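Long-range contacts in giardin subunit alpha-1 (Giardia intestinalis, PDB 4EVF), which binds calcium and, in a calcium-dependent way, phospholipids such as phosphatidylserine, and takes part in attachment of the parasite to the intestinal mucosa: residues A[74-79]-A[111-116]; A[102-107]-A[144-149]; A[243-248]-A[278-283]; A[274-279]-A[286-291]. All blocks are in the same frame, centred on the assembly; numbering follows the deposited sequence.

Overall arrangement
From the N terminus, the chain first enters interaction 1, where helix 74-87 is met by helix 104-118 after an intervening stretch that is mostly helix. Interaction 2 opens inside that loop, at 102-107, and closes beyond it, at 144-149, so the two contacts cross; they share helix 104-118 and touch through Asp-106, which accepts from His-75 and Arg-74. Interaction 3 follows in series, its centre about 26 Å and about 29 Å from those of interactions 1 and 2, and closes helix 245-255 against the end of helix 272-279. Interaction 4 brings helix 284-292 back along helix 272-279; it adjoins interaction 3, sharing Arg-278 and Cys-279, and Leu-288 packs on Met-248 and Phe-280.

Interaction 1 of 4, residues A[74-79]-A[111-116]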
loop_
_atom_site.group_PDB
_atom_site.type_symbol
_atom_site.label_atom_id
_atom_site.label_comp_id
_atom_site.label_asym_id
_atom_site.label_seq_id
_atom_site.Cartn_x
_atom_site.Cartn_y
_atom_site.Cartn_z
ATOM N N ARG A 74 -1.193 12.806 -0.505
ATOM C CA ARG A 74 -1.274 11.355 -0.343
ATOM C C ARG A 74 -1.916 10.927 0.972
ATOM O O ARG A 74 -2.351 9.788 1.101
ATOM C CB ARG A 74 0.109 10.720 -0.482
ATOM C CG ARG A 74 1.069 11.019 0.678
ATOM C CD ARG A 74 2.495 10.569 0.339
ATOM N NE ARG A 74 3.440 10.892 1.409
ATOM C CZ ARG A 74 3.995 12.088 1.566
ATOM N NH1 ARG A 74 3.693 13.062 0.720
ATOM N NH2 ARG A 74 4.850 12.311 2.561
ATOM N N HIS A 75 -1.976 11.839 1.945
ATOM C CA HIS A 75 -2.605 11.541 3.230
ATOM C C HIS A 75 -4.111 11.745 3.137
ATOM O O HIS A 75 -4.884 10.961 3.695
ATOM C CB HIS A 75 -1.984 12.402 4.341
ATOM C CG HIS A 75 -0.493 12.291 4.401
ATOM N ND1 HIS A 75 0.340 13.383 4.281
ATOM C CD2 HIS A 75 0.315 11.212 4.530
ATOM C CE1 HIS A 75 1.598 12.982 4.346
ATOM N NE2 HIS A 75 1.612 11.670 4.497
ATOM N N GLU A 76 -4.529 12.777 2.401
ATOM C CA GLU A 76 -5.950 12.958 2.090
ATOM C C GLU A 76 -6.463 11.843 1.182
ATOM O O GLU A 76 -7.600 11.380 1.333
ATOM C CB GLU A 76 -6.205 14.310 1.427
ATOM C CG GLU A 76 -6.125 15.468 2.391
ATOM C CD GLU A 76 -6.213 16.816 1.699
ATOM O OE1 GLU A 76 -6.389 16.848 0.463
ATOM O OE2 GLU A 76 -6.106 17.850 2.396
ATOM N N VAL A 77 -5.626 11.443 0.229
ATOM C CA VAL A 77 -5.921 10.304 -0.635
ATOM C C VAL A 77 -6.165 9.051 0.207
ATOM O O VAL A 77 -7.238 8.449 0.138
ATOM C CB VAL A 77 -4.786 10.052 -1.648
ATOM C CG1 VAL A 77 -5.011 8.730 -2.399
ATOM C CG2 VAL A 77 -4.668 11.216 -2.630
ATOM N N ARG A 78 -5.173 8.674 1.012
ATOM C CA ARG A 78 -5.297 7.500 1.875
ATOM C C ARG A 78 -6.502 7.578 2.812
ATOM O O ARG A 78 -7.254 6.604 2.962
ATOM C CB ARG A 78 -4.002 7.235 2.652
ATOM C CG ARG A 78 -3.979 5.899 3.398
ATOM C CD ARG A 78 -2.694 5.687 4.217
ATOM N NE ARG A 78 -1.475 5.571 3.409
ATOM C CZ ARG A 78 -1.076 4.445 2.817
ATOM N NH1 ARG A 78 0.051 4.415 2.112
ATOM N NH2 ARG A 78 -1.813 3.347 2.919
ATOM N N ALA A 79 -6.705 8.734 3.443
ATOM C CA ALA A 79 -7.839 8.917 4.341
ATOM C C ALA A 79 -9.176 8.667 3.641
ATOM O O ALA A 79 -10.074 8.044 4.214
ATOM C CB ALA A 79 -7.825 10.316 4.943
ATOM N N VAL A 111 -4.065 9.969 9.670
ATOM C CA VAL A 111 -4.988 10.081 10.794
ATOM C C VAL A 111 -5.379 11.539 10.976
ATOM O O VAL A 111 -6.542 11.841 11.216
ATOM C CB VAL A 111 -4.379 9.532 12.101
ATOM C CG1 VAL A 111 -5.223 9.963 13.317
ATOM C CG2 VAL A 111 -4.239 8.007 12.030
ATOM N N ALA A 112 -4.406 12.437 10.848
ATOM C CA ALA A 112 -4.678 13.867 10.960
ATOM C C ALA A 112 -5.557 14.344 9.803
ATOM O O ALA A 112 -6.475 15.143 9.991
ATOM C CB ALA A 112 -3.374 14.672 11.042
ATOM N N ALA A 113 -5.309 13.824 8.605
ATOM C CA ALA A 113 -6.110 14.222 7.461
ATOM C C ALA A 113 -7.555 13.776 7.653
ATOM O O ALA A 113 -8.490 14.493 7.301
ATOM C CB ALA A 113 -5.531 13.661 6.177
ATOM N N TYR A 114 -7.728 12.596 8.239
ATOM C CA TYR A 114 -9.050 12.024 8.448
ATOM C C TYR A 114 -9.881 12.902 9.380
ATOM O O TYR A 114 -11.070 13.120 9.156
ATOM C CB TYR A 114 -8.929 10.608 9.007
ATOM C CG TYR A 114 -10.208 9.799 8.919
ATOM C CD1 TYR A 114 -11.187 9.895 9.907
ATOM C CD2 TYR A 114 -10.433 8.936 7.851
ATOM C CE1 TYR A 114 -12.360 9.160 9.831
ATOM C CE2 TYR A 114 -11.610 8.190 7.765
ATOM C CZ TYR A 114 -12.567 8.308 8.759
ATOM O OH TYR A 114 -13.730 7.571 8.684
ATOM N N THR A 115 -9.251 13.413 10.429
ATOM C CA THR A 115 -9.944 14.314 11.342
ATOM C C THR A 115 -10.346 15.597 10.628
ATOM O O THR A 115 -11.452 16.108 10.811
ATOM C CB THR A 115 -9.083 14.632 12.562
ATOM O OG1 THR A 115 -8.912 13.434 13.326
ATOM C CG2 THR A 115 -9.750 15.682 13.433
ATOM N N ARG A 116 -9.450 16.105 9.793
ATOM C CA ARG A 116 -9.708 17.340 9.080
ATOM C C ARG A 116 -10.865 17.165 8.109
ATOM O O ARG A 116 -11.699 18.054 7.958
ATOM C CB ARG A 116 -8.451 17.778 8.333
ATOM C CG ARG A 116 -8.347 19.275 8.110
ATOM C CD ARG A 116 -6.959 19.636 7.610
ATOM N NE ARG A 116 -6.595 18.789 6.482
ATOM C CZ ARG A 116 -5.594 17.915 6.481
ATOM N NH1 ARG A 116 -4.816 17.775 7.553
ATOM N NH2 ARG A 116 -5.364 17.191 5.390
#
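Ala-79 and Ala-113 set the spacing of this contact: their CB atoms lie 4.2 Å apart, and the short helical segments approach to 8.2 Å between axes, crossing at -70°. Ala-113 CB also rests against the backbone of helix 74-87 one turn before Ala-79, 3.7 Å from His-75 O, which is already engaged by Ala-79 N within its own helix. Tyr-114 flanks the alanines. With CG anti to the backbone N (chi1 -165°), its ring brings CD2 to 4.1 Å from Ala-79 CB, while Ala-79 O lies near the ring plane. The phenol end is held elsewhere, by Asp-125 and Arg-83. On the solvent side, Arg-116 NH2 donates to Glu-76 OE2 at 3.2 Å, N-H...O angle 148°, and meets the anti lone pair of that oxygen; the two side chains cross at about a right angle. Two helices of the second annexin repeat, as predicted, are thus joined by small apolar groups inside and a salt bridge made through one hydrogen bond outside, so close packing probably contributes more than charge.

Interaction 2 of 4, residues A[102-107]-A[144-149]; sequences CTPEDW and MAHERV
Trp-107 and His-146 meet obliquely: the indole five-membered ring and the imidazole have centroids 4.8 Å apart and planes at 47°, neither a parallel stack nor a T-shaped pair. Seen from the imidazole, Trp-107 CD1 arrives at the ring edge, 3.3 Å from His-146 CD2, while Trp-107 CB lies 3.5 Å from His-146 NE2. One imidazole face is taken by Pro-104, whose CA stands 3.9 Å from the centroid and 14° off the normal, a CH-pi contact; Pro-104 CB adds a touch at ND1. Proline thus takes a face of the imidazole and the indole its edge, the histidine being presented from a residue of positive phi where the chain leaves helix 135-145. Met-144 meets the benzo part of the indole. Its SD is 4.9 Å from the six-membered centroid and 61° off the normal, an oblique Met-aromatic contact, and its CG lies 3.4 Å from Trp-107 CZ2. Trp-107 reaches these partners with CG anti to the backbone N. Thr-103 caps the helix start, OG1 accepting from Asp-106 N at 3.1 Å. Around the contact, helix 122-130 supplies Leu-122 to both Trp-107 and Met-144, Val-99 of helix 92-100 touches the same pair, and Ile-82 of helix 74-87 packs on the indole, so the tryptophan joins the start of helix 104-118 to the end of helix 135-145 amid three further helices.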
loop_
_atom_site.group_PDB
_atom_site.type_symbol
_atom_site.label_atom_id
_atom_site.label_comp_id
_atom_site.label_asym_id
_atom_site.label_seq_id
_atom_site.Cartn_x
_atom_site.Cartn_y
_atom_site.Cartn_z
ATOM N N CYS A 102 1.692 0.743 4.478
ATOM C CA CYS A 102 1.764 2.136 4.899
ATOM C C CYS A 102 2.919 2.304 5.880
ATOM O O CYS A 102 3.122 1.476 6.759
ATOM C CB CYS A 102 0.450 2.541 5.551
ATOM S SG CYS A 102 0.265 4.286 5.945
ATOM N N THR A 103 3.686 3.369 5.715
ATOM C CA THR A 103 4.749 3.679 6.671
ATOM C C THR A 103 4.118 4.359 7.893
ATOM O O THR A 103 3.063 4.976 7.784
ATOM C CB THR A 103 5.766 4.632 6.038
ATOM O OG1 THR A 103 5.129 5.885 5.790
ATOM C CG2 THR A 103 6.266 4.085 4.709
ATOM N N PRO A 104 4.758 4.252 9.067
ATOM C CA PRO A 104 4.187 4.911 10.246
ATOM C C PRO A 104 4.032 6.420 10.061
ATOM O O PRO A 104 3.049 6.991 10.540
ATOM C CB PRO A 104 5.191 4.588 11.372
ATOM C CG PRO A 104 6.389 4.032 10.705
ATOM C CD PRO A 104 5.955 3.461 9.391
ATOM N N GLU A 105 4.976 7.051 9.363
ATOM C CA GLU A 105 4.911 8.483 9.095
ATOM C C GLU A 105 3.646 8.832 8.316
ATOM O O GLU A 105 2.878 9.721 8.692
ATOM C CB GLU A 105 6.147 8.935 8.307
ATOM C CG GLU A 105 7.473 8.763 9.057
ATOM C CD GLU A 105 7.886 7.301 9.270
ATOM O OE1 GLU A 105 7.406 6.416 8.536
ATOM O OE2 GLU A 105 8.702 7.039 10.187
ATOM N N ASP A 106 3.430 8.117 7.220
ATOM C CA ASP A 106 2.251 8.345 6.395
ATOM C C ASP A 106 0.955 8.034 7.159
ATOM O O ASP A 106 -0.077 8.673 6.945
ATOM C CB ASP A 106 2.339 7.510 5.106
ATOM C CG ASP A 106 3.139 8.202 4.006
ATOM O OD1 ASP A 106 3.431 9.414 4.133
ATOM O OD2 ASP A 106 3.465 7.531 3.001
ATOM N N TRP A 107 0.992 7.045 8.041
ATOM C CA TRP A 107 -0.212 6.711 8.791
ATOM C C TRP A 107 -0.578 7.873 9.686
ATOM O O TRP A 107 -1.730 8.295 9.750
ATOM C CB TRP A 107 -0.012 5.468 9.654
ATOM C CG TRP A 107 -1.253 5.127 10.412
ATOM C CD1 TRP A 107 -1.462 5.243 11.753
ATOM C CD2 TRP A 107 -2.483 4.652 9.853
ATOM N NE1 TRP A 107 -2.745 4.846 12.068
ATOM C CE2 TRP A 107 -3.388 4.478 10.916
ATOM C CE3 TRP A 107 -2.903 4.350 8.553
ATOM C CZ2 TRP A 107 -4.687 4.012 10.723
ATOM C CZ3 TRP A 107 -4.200 3.885 8.366
ATOM C CH2 TRP A 107 -5.070 3.719 9.442
ATOM N N MET A 144 -2.337 -0.353 13.662
ATOM C CA MET A 144 -2.599 1.081 13.518
ATOM C C MET A 144 -1.902 1.916 14.593
ATOM O O MET A 144 -1.606 3.097 14.376
ATOM C CB MET A 144 -4.111 1.354 13.499
ATOM C CG MET A 144 -4.778 0.907 12.194
ATOM S SD MET A 144 -6.567 1.048 12.101
ATOM C CE MET A 144 -6.873 2.793 12.286
ATOM N N ALA A 145 -1.628 1.303 15.740
ATOM C CA ALA A 145 -0.960 2.006 16.839
ATOM C C ALA A 145 0.484 2.351 16.483
ATOM O O ALA A 145 1.063 3.293 17.031
ATOM C CB ALA A 145 -1.012 1.174 18.120
ATOM N N HIS A 146 1.065 1.591 15.559
ATOM C CA HIS A 146 2.460 1.788 15.180
ATOM C C HIS A 146 3.360 1.976 16.406
ATOM O O HIS A 146 4.199 2.884 16.453
ATOM C CB HIS A 146 2.600 2.948 14.190
ATOM C CG HIS A 146 2.078 2.631 12.822
ATOM N ND1 HIS A 146 2.772 1.845 11.927
ATOM C CD2 HIS A 146 0.918 2.959 12.211
ATOM C CE1 HIS A 146 2.067 1.715 10.817
ATOM N NE2 HIS A 146 0.937 2.381 10.963
ATOM N N GLU A 147 3.170 1.109 17.400
ATOM C CA GLU A 147 4.035 1.064 18.580
ATOM C C GLU A 147 4.876 -0.203 18.524
ATOM O O GLU A 147 4.473 -1.247 19.032
ATOM C CB GLU A 147 3.209 1.050 19.866
ATOM C CG GLU A 147 2.442 2.332 20.167
ATOM C CD GLU A 147 1.412 2.127 21.268
ATOM O OE1 GLU A 147 1.326 0.994 21.793
ATOM O OE2 GLU A 147 0.685 3.088 21.605
ATOM N N ARG A 148 6.040 -0.114 17.897
ATOM C CA ARG A 148 6.899 -1.274 17.751
ATOM C C ARG A 148 7.838 -1.343 18.951
ATOM O O ARG A 148 8.331 -0.317 19.420
ATOM C CB ARG A 148 7.691 -1.193 16.448
ATOM C CG ARG A 148 6.828 -1.144 15.188
ATOM C CD ARG A 148 6.409 -2.534 14.743
ATOM N NE ARG A 148 5.134 -2.525 14.029
ATOM C CZ ARG A 148 4.495 -3.621 13.613
ATOM N NH1 ARG A 148 5.009 -4.823 13.828
ATOM N NH2 ARG A 148 3.335 -3.509 12.981
ATOM N N VAL A 149 8.072 -2.553 19.445
ATOM C CA VAL A 149 8.833 -2.752 20.675
ATOM C C VAL A 149 9.875 -3.827 20.444
ATOM O O VAL A 149 9.546 -4.949 20.046
ATOM C CB VAL A 149 7.913 -3.202 21.831
ATOM C CG1 VAL A 149 8.735 -3.678 23.023
ATOM C CG2 VAL A 149 6.958 -2.078 22.237
#

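Interaction 3 of 4, residues A[243-248]-A[278-283]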
loop_
_atom_site.group_PDB
_atom_site.type_symbol
_atom_site.label_atom_id
_atom_site.label_comp_id
_atom_site.label_asym_id
_atom_site.label_seq_id
_atom_site.Cartn_x
_atom_site.Cartn_y
_atom_site.Cartn_z
ATOM N N GLY A 243 -7.296 -8.232 -13.169
ATOM C CA GLY A 243 -6.921 -6.840 -13.350
ATOM C C GLY A 243 -7.732 -5.897 -12.483
ATOM O O GLY A 243 -8.513 -5.089 -12.983
ATOM N N ASP A 244 -7.549 -6.013 -11.173
ATOM C CA ASP A 244 -8.239 -5.179 -10.203
ATOM C C ASP A 244 -7.767 -3.735 -10.329
ATOM O O ASP A 244 -6.724 -3.369 -9.771
ATOM C CB ASP A 244 -7.930 -5.686 -8.788
ATOM C CG ASP A 244 -8.734 -4.979 -7.723
ATOM O OD1 ASP A 244 -9.220 -3.844 -7.957
ATOM O OD2 ASP A 244 -8.883 -5.562 -6.633
ATOM N N GLU A 245 -8.532 -2.921 -11.052
ATOM C CA GLU A 245 -8.185 -1.511 -11.232
ATOM C C GLU A 245 -8.220 -0.723 -9.924
ATOM O O GLU A 245 -7.374 0.146 -9.693
ATOM C CB GLU A 245 -9.095 -0.849 -12.266
ATOM C CG GLU A 245 -8.847 -1.338 -13.686
ATOM C CD GLU A 245 -9.391 -0.372 -14.740
ATOM O OE1 GLU A 245 -10.382 0.341 -14.454
ATOM O OE2 GLU A 245 -8.815 -0.324 -15.847
ATOM N N LYS A 246 -9.189 -1.025 -9.069
ATOM C CA LYS A 246 -9.339 -0.252 -7.832
ATOM C C LYS A 246 -8.138 -0.413 -6.894
ATOM O O LYS A 246 -7.647 0.577 -6.354
ATOM C CB LYS A 246 -10.659 -0.573 -7.124
ATOM C CG LYS A 246 -11.882 -0.291 -7.985
ATOM C CD LYS A 246 -13.024 0.274 -7.163
ATOM C CE LYS A 246 -13.464 -0.694 -6.082
ATOM N NZ LYS A 246 -14.003 0.020 -4.879
ATOM N N ARG A 247 -7.662 -1.648 -6.729
ATOM C CA ARG A 247 -6.439 -1.909 -5.962
ATOM C C ARG A 247 -5.209 -1.262 -6.582
ATOM O O ARG A 247 -4.364 -0.717 -5.872
ATOM C CB ARG A 247 -6.176 -3.409 -5.830
ATOM C CG ARG A 247 -4.775 -3.737 -5.310
ATOM C CD ARG A 247 -4.838 -4.411 -3.941
ATOM N NE ARG A 247 -5.204 -5.801 -4.088
ATOM C CZ ARG A 247 -5.597 -6.610 -3.110
ATOM N NH1 ARG A 247 -5.709 -6.192 -1.850
ATOM N NH2 ARG A 247 -5.887 -7.857 -3.416
ATOM N N MET A 248 -5.082 -1.342 -7.898
ATOM C CA MET A 248 -3.904 -0.770 -8.528
ATOM C C MET A 248 -3.892 0.740 -8.343
ATOM O O MET A 248 -2.827 1.335 -8.163
ATOM C CB MET A 248 -3.787 -1.167 -10.004
ATOM C CG MET A 248 -3.254 -2.594 -10.196
ATOM S SD MET A 248 -1.757 -2.974 -9.252
ATOM C CE MET A 248 -0.546 -2.070 -10.230
ATOM N N ARG A 278 -0.990 -8.314 -19.603
ATOM C CA ARG A 278 -2.043 -9.286 -19.846
ATOM C C ARG A 278 -3.335 -8.939 -19.113
ATOM O O ARG A 278 -4.424 -8.981 -19.693
ATOM C CB ARG A 278 -1.562 -10.672 -19.431
ATOM C CG ARG A 278 -2.550 -11.774 -19.747
ATOM C CD ARG A 278 -2.066 -13.115 -19.228
ATOM N NE ARG A 278 -2.229 -13.212 -17.788
ATOM C CZ ARG A 278 -1.229 -13.103 -16.925
ATOM N NH1 ARG A 278 0.004 -12.922 -17.375
ATOM N NH2 ARG A 278 -1.459 -13.198 -15.622
ATOM N N CYS A 279 -3.205 -8.574 -17.842
ATOM C CA CYS A 279 -4.350 -8.512 -16.943
ATOM C C CYS A 279 -5.143 -7.211 -16.993
ATOM O O CYS A 279 -6.318 -7.187 -16.630
ATOM C CB CYS A 279 -3.893 -8.826 -15.513
ATOM S SG CYS A 279 -3.105 -10.463 -15.422
ATOM N N PHE A 280 -4.505 -6.143 -17.461
ATOM C CA PHE A 280 -5.145 -4.830 -17.546
ATOM C C PHE A 280 -5.399 -4.378 -18.993
ATOM O O PHE A 280 -4.691 -4.787 -19.906
ATOM C CB PHE A 280 -4.312 -3.800 -16.763
ATOM C CG PHE A 280 -4.327 -4.047 -15.286
ATOM C CD1 PHE A 280 -5.270 -3.430 -14.480
ATOM C CD2 PHE A 280 -3.439 -4.937 -14.713
ATOM C CE1 PHE A 280 -5.314 -3.681 -13.122
ATOM C CE2 PHE A 280 -3.477 -5.195 -13.352
ATOM C CZ PHE A 280 -4.417 -4.568 -12.559
ATOM N N ASP A 281 -6.418 -3.542 -19.194
ATOM C CA ASP A 281 -6.818 -3.144 -20.548
ATOM C C ASP A 281 -5.858 -2.176 -21.230
ATOM O O ASP A 281 -4.863 -1.736 -20.641
ATOM C CB ASP A 281 -8.265 -2.616 -20.603
ATOM C CG ASP A 281 -8.416 -1.206 -20.027
ATOM O OD1 ASP A 281 -7.457 -0.408 -20.091
ATOM O OD2 ASP A 281 -9.512 -0.895 -19.506
ATOM N N LYS A 282 -6.182 -1.859 -22.483
ATOM C CA LYS A 282 -5.319 -1.085 -23.368
ATOM C C LYS A 282 -4.938 0.283 -22.804
ATOM O O LYS A 282 -3.833 0.764 -23.040
ATOM C CB LYS A 282 -6.009 -0.894 -24.721
ATOM C CG LYS A 282 -5.083 -1.073 -25.895
ATOM C CD LYS A 282 -5.853 -1.179 -27.199
ATOM C CE LYS A 282 -6.468 0.144 -27.602
ATOM N NZ LYS A 282 -7.196 -0.004 -28.896
ATOM N N ARG A 283 -5.875 0.906 -22.098
ATOM C CA ARG A 283 -5.675 2.230 -21.502
ATOM C C ARG A 283 -4.883 2.150 -20.189
ATOM O O ARG A 283 -3.839 2.788 -20.041
ATOM C CB ARG A 283 -7.035 2.909 -21.279
ATOM C CG ARG A 283 -6.965 4.335 -20.742
ATOM C CD ARG A 283 -8.356 4.850 -20.409
ATOM N NE ARG A 283 -8.348 6.206 -19.860
ATOM C CZ ARG A 283 -9.376 6.744 -19.210
ATOM N NH1 ARG A 283 -10.482 6.038 -19.021
ATOM N NH2 ARG A 283 -9.299 7.982 -18.739
HETATM O O HOH W 1 -7.615 -2.501 -17.014
#
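Gly-243 lies over one face of the Phe-280 ring, its CA 3.6 Å from the centroid and 19° off the normal, a CH-pi contact. The same CA approaches Cys-279 O at 3.4 Å in a CA-H...O contact. This is the tight side: the glycine backbone lies directly on the ring, with Gly-243 C 3.3 Å from Phe-280 CE1. Asp-244 O lies at the ring edge, in plane, while Met-248 CG, anti to its own carbonyl carbon, comes obliquely to 3.3 Å from Phe-280 CZ. Leu-288 of helix 284-292 packs on both Met-248 and Phe-280. At the start of helix 245-255, Asp-244 is the N-cap: its OD1 accepts from Arg-247 N, which comes from above the carboxylate plane with an almost straight N-H...O angle of 176°.

The outer side is looser and polar. Glu-245 OE2 and Asp-281 OD2 stand 3.8 Å apart, their carboxylate planes turned by 74°. A water donates to Glu-245 OE2 at 2.7 Å and accepts from Asp-281 N, while Asp-281 OD1 takes Met-284 N at the start of the next helix. The juxtaposed carboxylates would repel if both are ionised, which suggests that this edge owes its cohesion to the bridging water and to the glycine-aromatic packing behind it.

Interaction 4 of 4, residues A[274-279]-A[286-291]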
loop_
_atom_site.group_PDB
_atom_site.type_symbol
_atom_site.label_atom_id
_atom_site.label_comp_id
_atom_site.label_asym_id
_atom_site.label_seq_id
_atom_site.Cartn_x
_atom_site.Cartn_y
_atom_site.Cartn_z
ATOM N N THR A 274 5.041 -7.963 -17.964
ATOM C CA THR A 274 4.247 -8.906 -18.753
ATOM C C THR A 274 2.875 -9.176 -18.143
ATOM O O THR A 274 1.867 -9.198 -18.853
ATOM C CB THR A 274 4.995 -10.241 -18.930
ATOM O OG1 THR A 274 6.169 -10.015 -19.720
ATOM C CG2 THR A 274 4.104 -11.283 -19.620
ATOM N N ASP A 275 2.834 -9.381 -16.826
ATOM C CA ASP A 275 1.574 -9.649 -16.133
ATOM C C ASP A 275 0.592 -8.483 -16.180
ATOM O O ASP A 275 -0.611 -8.682 -16.369
ATOM C CB ASP A 275 1.820 -10.075 -14.679
ATOM C CG ASP A 275 2.430 -11.463 -14.578
ATOM O OD1 ASP A 275 2.537 -12.138 -15.626
ATOM O OD2 ASP A 275 2.806 -11.878 -13.459
ATOM N N ILE A 276 1.092 -7.265 -15.994
ATOM C CA ILE A 276 0.219 -6.100 -16.083
ATOM C C ILE A 276 -0.329 -5.977 -17.494
ATOM O O ILE A 276 -1.493 -5.620 -17.704
ATOM C CB ILE A 276 0.954 -4.809 -15.708
ATOM C CG1 ILE A 276 1.199 -4.780 -14.196
ATOM C CG2 ILE A 276 0.143 -3.604 -16.156
ATOM C CD1 ILE A 276 2.092 -3.613 -13.717
ATOM N N GLU A 277 0.530 -6.282 -18.457
ATOM C CA GLU A 277 0.170 -6.221 -19.865
ATOM C C GLU A 277 -1.045 -7.101 -20.130
ATOM O O GLU A 277 -2.021 -6.690 -20.766
ATOM C CB GLU A 277 1.353 -6.702 -20.704
ATOM C CG GLU A 277 1.928 -5.649 -21.610
ATOM C CD GLU A 277 1.022 -5.347 -22.775
ATOM O OE1 GLU A 277 0.343 -6.284 -23.243
ATOM O OE2 GLU A 277 0.981 -4.179 -23.218
ATOM N N ARG A 278 -0.990 -8.314 -19.603
ATOM C CA ARG A 278 -2.043 -9.286 -19.846
ATOM C C ARG A 278 -3.335 -8.939 -19.113
ATOM O O ARG A 278 -4.424 -8.981 -19.693
ATOM C CB ARG A 278 -1.562 -10.672 -19.431
ATOM C CG ARG A 278 -2.550 -11.774 -19.747
ATOM C CD ARG A 278 -2.066 -13.115 -19.228
ATOM N NE ARG A 278 -2.229 -13.212 -17.788
ATOM C CZ ARG A 278 -1.229 -13.103 -16.925
ATOM N NH1 ARG A 278 0.004 -12.922 -17.375
ATOM N NH2 ARG A 278 -1.459 -13.198 -15.622
ATOM N N CYS A 279 -3.205 -8.574 -17.842
ATOM C CA CYS A 279 -4.350 -8.512 -16.943
ATOM C C CYS A 279 -5.143 -7.211 -16.993
ATOM O O CYS A 279 -6.318 -7.187 -16.630
ATOM C CB CYS A 279 -3.893 -8.826 -15.513
ATOM S SG CYS A 279 -3.105 -10.463 -15.422
ATOM N N PRO A 286 -0.613 0.580 -19.951
ATOM C CA PRO A 286 0.588 1.388 -20.187
ATOM C C PRO A 286 0.816 2.391 -19.055
ATOM O O PRO A 286 1.956 2.704 -18.719
ATOM C CB PRO A 286 0.283 2.115 -21.509
ATOM C CG PRO A 286 -1.183 1.967 -21.725
ATOM C CD PRO A 286 -1.578 0.680 -21.061
ATOM N N ILE A 287 -0.269 2.885 -18.481
ATOM C CA ILE A 287 -0.163 3.801 -17.360
ATOM C C ILE A 287 0.542 3.110 -16.196
ATOM O O ILE A 287 1.509 3.643 -15.658
ATOM C CB ILE A 287 -1.535 4.334 -16.927
ATOM C CG1 ILE A 287 -2.103 5.259 -18.008
ATOM C CG2 ILE A 287 -1.430 5.051 -15.580
ATOM C CD1 ILE A 287 -3.549 5.653 -17.787
ATOM N N LEU A 288 0.074 1.915 -15.823
ATOM C CA LEU A 288 0.679 1.199 -14.702
ATOM C C LEU A 288 2.144 0.834 -14.960
ATOM O O LEU A 288 3.005 1.061 -14.099
ATOM C CB LEU A 288 -0.142 -0.045 -14.317
ATOM C CG LEU A 288 -1.556 0.139 -13.758
ATOM C CD1 LEU A 288 -2.202 -1.234 -13.453
ATOM C CD2 LEU A 288 -1.571 1.046 -12.513
ATOM N N ARG A 289 2.433 0.299 -16.137
ATOM C CA ARG A 289 3.791 -0.059 -16.481
ATOM C C ARG A 289 4.732 1.165 -16.446
ATOM O O ARG A 289 5.843 1.050 -16.081
ATOM C CB ARG A 289 3.914 -0.796 -17.818
ATOM C CG ARG A 289 3.412 -2.228 -17.845
ATOM C CD ARG A 289 3.518 -2.840 -19.227
ATOM N NE ARG A 289 4.822 -3.413 -19.392
ATOM C CZ ARG A 289 5.215 -4.159 -20.403
ATOM N NH1 ARG A 289 4.400 -4.470 -21.361
ATOM N NH2 ARG A 289 6.428 -4.622 -20.425
ATOM N N THR A 290 4.259 2.317 -16.834
ATOM C CA THR A 290 5.055 3.540 -16.740
ATOM C C THR A 290 5.378 3.854 -15.272
ATOM O O THR A 290 6.544 4.035 -14.895
ATOM C CB THR A 290 4.326 4.738 -17.371
ATOM O OG1 THR A 290 3.996 4.443 -18.734
ATOM C CG2 THR A 290 5.205 5.983 -17.327
ATOM N N LEU A 291 4.339 3.900 -14.447
ATOM C CA LEU A 291 4.490 4.265 -13.038
ATOM C C LEU A 291 5.358 3.289 -12.254
ATOM O O LEU A 291 6.085 3.707 -11.352
ATOM C CB LEU A 291 3.128 4.450 -12.363
ATOM C CG LEU A 291 2.250 5.578 -12.922
ATOM C CD1 LEU A 291 0.792 5.427 -12.495
ATOM C CD2 LEU A 291 2.803 6.951 -12.503
HETATM O O HOH W 2 5.682 -7.534 -21.945
#
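The guanidinium of Arg-289 has the backbone N of Thr-274 over one face, 4.4 Å from NH2, and Glu-277 OE2 at its edge, in plane, though this last placement is doubtful because the position of NH1 is unsure in the model. The carboxylate of Glu-277 is itself turned by 69° from that plane. The ion pair is long, Glu-277 OE2 to Arg-289 NH1 at 3.9 Å. A bend at chi3 (87°) in Arg-289 swings the group toward helix 272-279, and NE donates to Val-294 O, which helps hold its orientation. A water links Arg-289 NH2 to Thr-274 OG1 by weak bonds only.

Closer to the core, Ile-276 CG2 fits between the two residues opposite, 4.0 Å from Leu-288 CB and 3.9 Å from Arg-289 CG. The arginine stem runs alongside Ile-276 the other way, and the leucine side chain lies roughly perpendicular to it. The segments run nearly antiparallel, at 163°, with axes 9.4 Å apart: a helical hairpin in the predicted fourth annexin repeat. Beyond it, Leu-288 continues onto Leu-66 and Thr-252 of neighbouring helices. Arg-289 therefore plays two parts, its aliphatic stem packing on Ile-276 while its polar head depends on Val-294 O more than on the distant glutamate.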